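Local coordinates for shikimate dehydrogenase-like protein HI_0607 (Haemophilus influenzae, PDB 1NPY), which catalyses the NADP(+)-dependent oxidation of shikimate to 3-dehydroshikimate in vitro, with much lower activity than classical shikimate dehydrogenases, so its biological substrate may be another compound, at residues D177-V182 and T219-Y224; Y224-A227 and Q231-S234. One frame throughout, in Å; residues are numbered along the deposited sequence.

Interaction 1 (D177-V182 and T219-Y224); sequences DILVNV and TPFIRY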
loop_
_atom_site.group_PDB
_atom_site.type_symbol
_atom_site.label_atom_id
_atom_site.label_comp_id
_atom_site.label_asym_id
_atom_site.label_seq_id
_atom_site.Cartn_x
_atom_site.Cartn_y
_atom_site.Cartn_z
ATOM N N ASP A 177 5.830 4.108 -20.937
ATOM C CA ASP A 177 5.867 2.654 -20.942
ATOM C C ASP A 177 5.103 2.006 -19.803
ATOM O O ASP A 177 4.595 0.895 -19.933
ATOM C CB ASP A 177 7.329 2.232 -20.852
ATOM C CG ASP A 177 8.135 2.854 -21.953
ATOM O OD1 ASP A 177 7.747 2.600 -23.110
ATOM O OD2 ASP A 177 9.104 3.614 -21.759
ATOM N N ILE A 178 5.078 2.688 -18.663
ATOM C CA ILE A 178 4.473 2.210 -17.434
ATOM C C ILE A 178 3.444 3.247 -16.990
ATOM O O ILE A 178 3.781 4.392 -16.675
ATOM C CB ILE A 178 5.527 1.962 -16.337
ATOM C CG1 ILE A 178 6.540 0.900 -16.786
ATOM C CG2 ILE A 178 4.892 1.505 -15.050
ATOM C CD1 ILE A 178 7.771 0.758 -15.869
ATOM N N LEU A 179 2.185 2.825 -16.952
ATOM C CA LEU A 179 1.092 3.667 -16.486
ATOM C C LEU A 179 0.610 3.211 -15.119
ATOM O O LEU A 179 0.281 2.041 -14.932
ATOM C CB LEU A 179 -0.083 3.601 -17.457
ATOM C CG LEU A 179 0.340 3.825 -18.909
ATOM C CD1 LEU A 179 -0.908 3.673 -19.770
ATOM C CD2 LEU A 179 0.919 5.213 -19.114
ATOM N N VAL A 180 0.627 4.118 -14.150
ATOM C CA VAL A 180 0.212 3.769 -12.799
ATOM C C VAL A 180 -0.980 4.634 -12.408
ATOM O O VAL A 180 -0.921 5.865 -12.460
ATOM C CB VAL A 180 1.330 3.978 -11.739
ATOM C CG1 VAL A 180 0.944 3.367 -10.424
ATOM C CG2 VAL A 180 2.676 3.482 -12.207
ATOM N N ASN A 181 -2.052 3.994 -11.955
ATOM C CA ASN A 181 -3.207 4.725 -11.467
ATOM C C ASN A 181 -3.203 4.704 -9.936
ATOM O O ASN A 181 -3.196 3.620 -9.322
ATOM C CB ASN A 181 -4.529 4.122 -11.933
ATOM C CG ASN A 181 -5.719 4.852 -11.321
ATOM O OD1 ASN A 181 -5.790 6.074 -11.416
ATOM N ND2 ASN A 181 -6.632 4.134 -10.704
ATOM N N VAL A 182 -3.194 5.907 -9.363
ATOM C CA VAL A 182 -3.347 6.121 -7.932
ATOM C C VAL A 182 -4.512 7.077 -7.615
ATOM O O VAL A 182 -4.581 7.694 -6.546
ATOM C CB VAL A 182 -2.055 6.622 -7.248
ATOM C CG1 VAL A 182 -0.960 5.584 -7.354
ATOM C CG2 VAL A 182 -1.571 7.983 -7.771
ATOM N N THR A 219 -10.655 -3.220 -13.084
ATOM C CA THR A 219 -11.078 -1.862 -13.443
ATOM C C THR A 219 -11.118 -1.686 -14.965
ATOM O O THR A 219 -10.562 -2.514 -15.678
ATOM C CB THR A 219 -10.119 -0.797 -12.892
ATOM O OG1 THR A 219 -8.798 -1.102 -13.362
ATOM C CG2 THR A 219 -10.051 -0.785 -11.366
ATOM N N PRO A 220 -11.766 -0.653 -15.510
ATOM C CA PRO A 220 -11.707 -0.450 -16.957
ATOM C C PRO A 220 -10.289 -0.346 -17.516
ATOM O O PRO A 220 -9.998 -0.904 -18.576
ATOM C CB PRO A 220 -12.562 0.809 -17.172
ATOM C CG PRO A 220 -13.503 0.780 -16.048
ATOM C CD PRO A 220 -12.617 0.367 -14.872
ATOM N N PHE A 221 -9.402 0.290 -16.767
ATOM C CA PHE A 221 -7.983 0.418 -17.109
ATOM C C PHE A 221 -7.314 -0.959 -17.230
ATOM O O PHE A 221 -6.704 -1.260 -18.264
ATOM C CB PHE A 221 -7.344 1.259 -16.009
ATOM C CG PHE A 221 -5.835 1.376 -16.048
ATOM C CD1 PHE A 221 -5.112 1.559 -17.213
ATOM C CD2 PHE A 221 -5.155 1.429 -14.848
ATOM C CE1 PHE A 221 -3.724 1.717 -17.204
ATOM C CE2 PHE A 221 -3.770 1.592 -14.826
ATOM C CZ PHE A 221 -3.054 1.756 -15.985
ATOM N N ILE A 222 -7.439 -1.773 -16.187
ATOM C CA ILE A 222 -6.829 -3.112 -16.171
ATOM C C ILE A 222 -7.428 -4.002 -17.244
ATOM O O ILE A 222 -6.714 -4.714 -17.952
ATOM C CB ILE A 222 -6.935 -3.764 -14.780
ATOM C CG1 ILE A 222 -6.071 -3.017 -13.765
ATOM C CG2 ILE A 222 -6.647 -5.260 -14.762
ATOM C CD1 ILE A 222 -4.558 -3.186 -14.003
ATOM N N ARG A 223 -8.749 -3.994 -17.363
ATOM C CA ARG A 223 -9.423 -4.820 -18.360
ATOM C C ARG A 223 -8.974 -4.496 -19.776
ATOM O O ARG A 223 -8.703 -5.409 -20.566
ATOM C CB ARG A 223 -10.938 -4.604 -18.291
ATOM C CG ARG A 223 -11.706 -5.467 -17.316
ATOM C CD ARG A 223 -12.939 -6.104 -17.983
ATOM N NE ARG A 223 -13.493 -7.244 -17.255
ATOM C CZ ARG A 223 -14.208 -7.094 -16.156
ATOM N NH1 ARG A 223 -14.440 -5.867 -15.718
ATOM N NH2 ARG A 223 -14.705 -8.128 -15.503
ATOM N N TYR A 224 -8.904 -3.207 -20.112
ATOM C CA TYR A 224 -8.417 -2.804 -21.428
ATOM C C TYR A 224 -6.955 -3.181 -21.647
ATOM O O TYR A 224 -6.608 -3.724 -22.691
ATOM C CB TYR A 224 -8.671 -1.322 -21.714
ATOM C CG TYR A 224 -8.314 -0.959 -23.135
ATOM C CD1 TYR A 224 -9.170 -1.269 -24.187
ATOM C CD2 TYR A 224 -7.111 -0.343 -23.444
ATOM C CE1 TYR A 224 -8.822 -1.017 -25.493
ATOM C CE2 TYR A 224 -6.765 -0.055 -24.752
ATOM C CZ TYR A 224 -7.632 -0.379 -25.776
ATOM O OH TYR A 224 -7.310 -0.086 -27.081
#

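Interaction 2 (Y224-A227 and Q231-S234); sequences YAQA and QTIS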
loop_
_atom_site.group_PDB
_atom_site.type_symbol
_atom_site.label_atom_id
_atom_site.label_comp_id
_atom_site.label_asym_id
_atom_site.label_seq_id
_atom_site.Cartn_x
_atom_site.Cartn_y
_atom_site.Cartn_z
ATOM N N TYR A 224 -8.904 -3.207 -20.112
ATOM C CA TYR A 224 -8.417 -2.804 -21.428
ATOM C C TYR A 224 -6.955 -3.181 -21.647
ATOM O O TYR A 224 -6.608 -3.724 -22.691
ATOM C CB TYR A 224 -8.671 -1.322 -21.714
ATOM C CG TYR A 224 -8.314 -0.959 -23.135
ATOM C CD1 TYR A 224 -9.170 -1.269 -24.187
ATOM C CD2 TYR A 224 -7.111 -0.343 -23.444
ATOM C CE1 TYR A 224 -8.822 -1.017 -25.493
ATOM C CE2 TYR A 224 -6.765 -0.055 -24.752
ATOM C CZ TYR A 224 -7.632 -0.379 -25.776
ATOM O OH TYR A 224 -7.310 -0.086 -27.081
ATOM N N ALA A 225 -6.107 -2.997 -20.636
ATOM C CA ALA A 225 -4.717 -3.437 -20.755
ATOM C C ALA A 225 -4.630 -4.937 -21.064
ATOM O O ALA A 225 -3.794 -5.382 -21.859
ATOM C CB ALA A 225 -3.979 -3.119 -19.470
ATOM N N GLN A 226 -5.454 -5.723 -20.381
ATOM C CA GLN A 226 -5.492 -7.162 -20.633
ATOM C C GLN A 226 -5.994 -7.499 -22.032
ATOM O O GLN A 226 -5.528 -8.451 -22.660
ATOM C CB GLN A 226 -6.335 -7.878 -19.590
ATOM C CG GLN A 226 -5.705 -7.865 -18.227
ATOM C CD GLN A 226 -6.568 -8.489 -17.160
ATOM O OE1 GLN A 226 -7.774 -8.596 -17.336
ATOM N NE2 GLN A 226 -5.971 -8.790 -16.018
ATOM N N ALA A 227 -6.963 -6.729 -22.509
ATOM C CA ALA A 227 -7.497 -6.921 -23.850
ATOM C C ALA A 227 -6.495 -6.570 -24.939
ATOM O O ALA A 227 -6.679 -6.957 -26.101
ATOM C CB ALA A 227 -8.751 -6.071 -24.022
ATOM N N GLN A 231 1.206 -6.162 -19.738
ATOM C CA GLN A 231 1.452 -6.653 -18.394
ATOM C C GLN A 231 0.597 -5.844 -17.430
ATOM O O GLN A 231 0.480 -4.635 -17.614
ATOM C CB GLN A 231 2.924 -6.465 -18.058
ATOM C CG GLN A 231 3.329 -6.950 -16.688
ATOM C CD GLN A 231 4.826 -6.857 -16.480
ATOM O OE1 GLN A 231 5.587 -7.612 -17.083
ATOM N NE2 GLN A 231 5.255 -5.930 -15.636
ATOM N N THR A 232 -0.050 -6.499 -16.478
ATOM C CA THR A 232 -0.806 -5.794 -15.446
ATOM C C THR A 232 -0.414 -6.167 -14.022
ATOM O O THR A 232 -0.036 -7.303 -13.737
ATOM C CB THR A 232 -2.306 -6.022 -15.564
ATOM O OG1 THR A 232 -2.625 -7.405 -15.381
ATOM C CG2 THR A 232 -2.850 -5.645 -16.906
ATOM N N ILE A 233 -0.493 -5.164 -13.158
ATOM C CA ILE A 233 -0.298 -5.265 -11.711
ATOM C C ILE A 233 -1.525 -4.646 -11.053
ATOM O O ILE A 233 -1.860 -3.515 -11.380
ATOM C CB ILE A 233 0.971 -4.515 -11.266
ATOM C CG1 ILE A 233 2.149 -4.946 -12.134
ATOM C CG2 ILE A 233 1.300 -4.797 -9.777
ATOM C CD1 ILE A 233 3.412 -4.231 -11.786
ATOM N N SER A 234 -2.201 -5.379 -10.173
ATOM C CA SER A 234 -3.499 -4.972 -9.650
ATOM C C SER A 234 -3.340 -4.557 -8.201
ATOM O O SER A 234 -2.376 -4.956 -7.558
ATOM C CB SER A 234 -4.457 -6.164 -9.763
ATOM O OG SER A 234 -5.400 -6.104 -8.712
#

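Interaction 1 (D177-V182 and T219-Y224)
Phe221, reaching from the first turn of helix 220-227, packs its ring against Leu179 and Asn181 of strand 178-181: a buried, largely apolar helix-on-sheet contact in the parallel sheet of the Rossmann-like domain, which probably binds NADP(+). The backbones stay well apart, with 8.6 Å between Asn181 CA and Phe221 CA as the closest such pair, so the aromatic side chain spans the gap. It can do so because CG lies anti to the backbone N (chi1 172°), which carries the ring outward from the helix onto the strand. Its tip, CZ, comes 3.8 Å from Leu179 CB, while CE2 lies 3.9 Å from Asn181 CB, approached obliquely. Between these two side-chain positions, the peptide oxygen Leu179 O meets the ring edge in its plane, 3.5 Å from Phe221 CZ; this is the geometry in which the slightly positive ring hydrogens could face a carbonyl. Leu179 and Asn181 point toward the helix and the intervening Val180 points away, the alternation expected of an extended strand.

Asn181 touches the ring only with its CB, and its amide is engaged elsewhere: OD1 hydrogen-bonds Thr183 OG1, and ND2 bonds Asp211 OD1. The other carboxylate oxygen of Asp211 binds Thr219 OG1, so one aspartate links both segments. Thr219 is the N-cap of the helix; its OG1 accepts from Ile222 N at 3.2 Å and 166°, nearly straight. The Asn181 side chain also lies near Gly126, a probable NADP(+)-binding residue, without touching it.

Strand 208-211 lies beside strand 178-181 in the sheet, and its Ala209 and Asp211 touch Phe221. Helix 200-205 adds Phe202 against Leu179 and Ile203 against Phe221, whereas Val180 packs on helix 131-140.

Interaction 2 (Y224-A227 and Q231-S234)
Neither a ring face nor an amide face carries the contact between Gln226 and Thr232: the flat carboxamide of Gln226 lies beside Thr232, and the dependable packing runs through aliphatic carbons. Which way round the amide is turned is uncertain, so the contact is best described by its carbons. The setting is a beta-alpha-beta crossover of the Rossmann-like domain, in which strand 208-211 leads through helix 220-227 to the neighbouring parallel strand 231-233. Here the last turn of the helix lies against the strand that follows it, separated by a short connection of three residues.

The evidence for close packing rests on methyl and methylene groups. Ala225 presents its CB directly toward the strand, and the small side chain lets the backbones approach to 7.0 Å between Ala225 CA and Thr232 CA. Gln226 leaves its helix more obliquely, then extends beyond CG, so that its chain crosses the Thr232 side chain at about a right angle. In total 123 Å² is buried, and Thr232 contributes the largest part.

The alternation of the strand puts Thr232 toward the helix and Gln231 away from it, the latter resting on Tyr114 and Leu116. Backbone bonds from Gln231 to Ser207 and Ala209, and from Ile233 to Ala209 and Asp211, fix the strand beside 208-211. Ala225 also touches Ala209 and Ile203, which continues the buried side of the interface, whereas Gln226 is exposed.

With chi1 at 63°, Thr232 sets CG2 anti to its own carbonyl carbon, and this one methyl lies 3.8 Å from Ala225 CB and 3.9 Å from Gln226 CG.

How the interactions relate
The two contacts follow one another along helix 220-227: interaction 1 uses its N-terminal half and interaction 2 its C-terminal half, with Tyr224 common to both segments. Their centres lie about 7 Å apart. In chain order, strand 178-181 comes first, then strand 208-211, the helix and strand 231-233; in the parallel sheet, 208-211 lies between the other two. The helix therefore spans one side of three consecutive strands, gripping 178-181 by its start and strand 231-233, outermost within this chain, by its end. Ile222 joins the contacts directly, its CD1 lying 3.8 Å from Ile233 O. Only interaction 1 approaches the probable NADP(+) site; interaction 2 is packing at the edge of this chain's sheet.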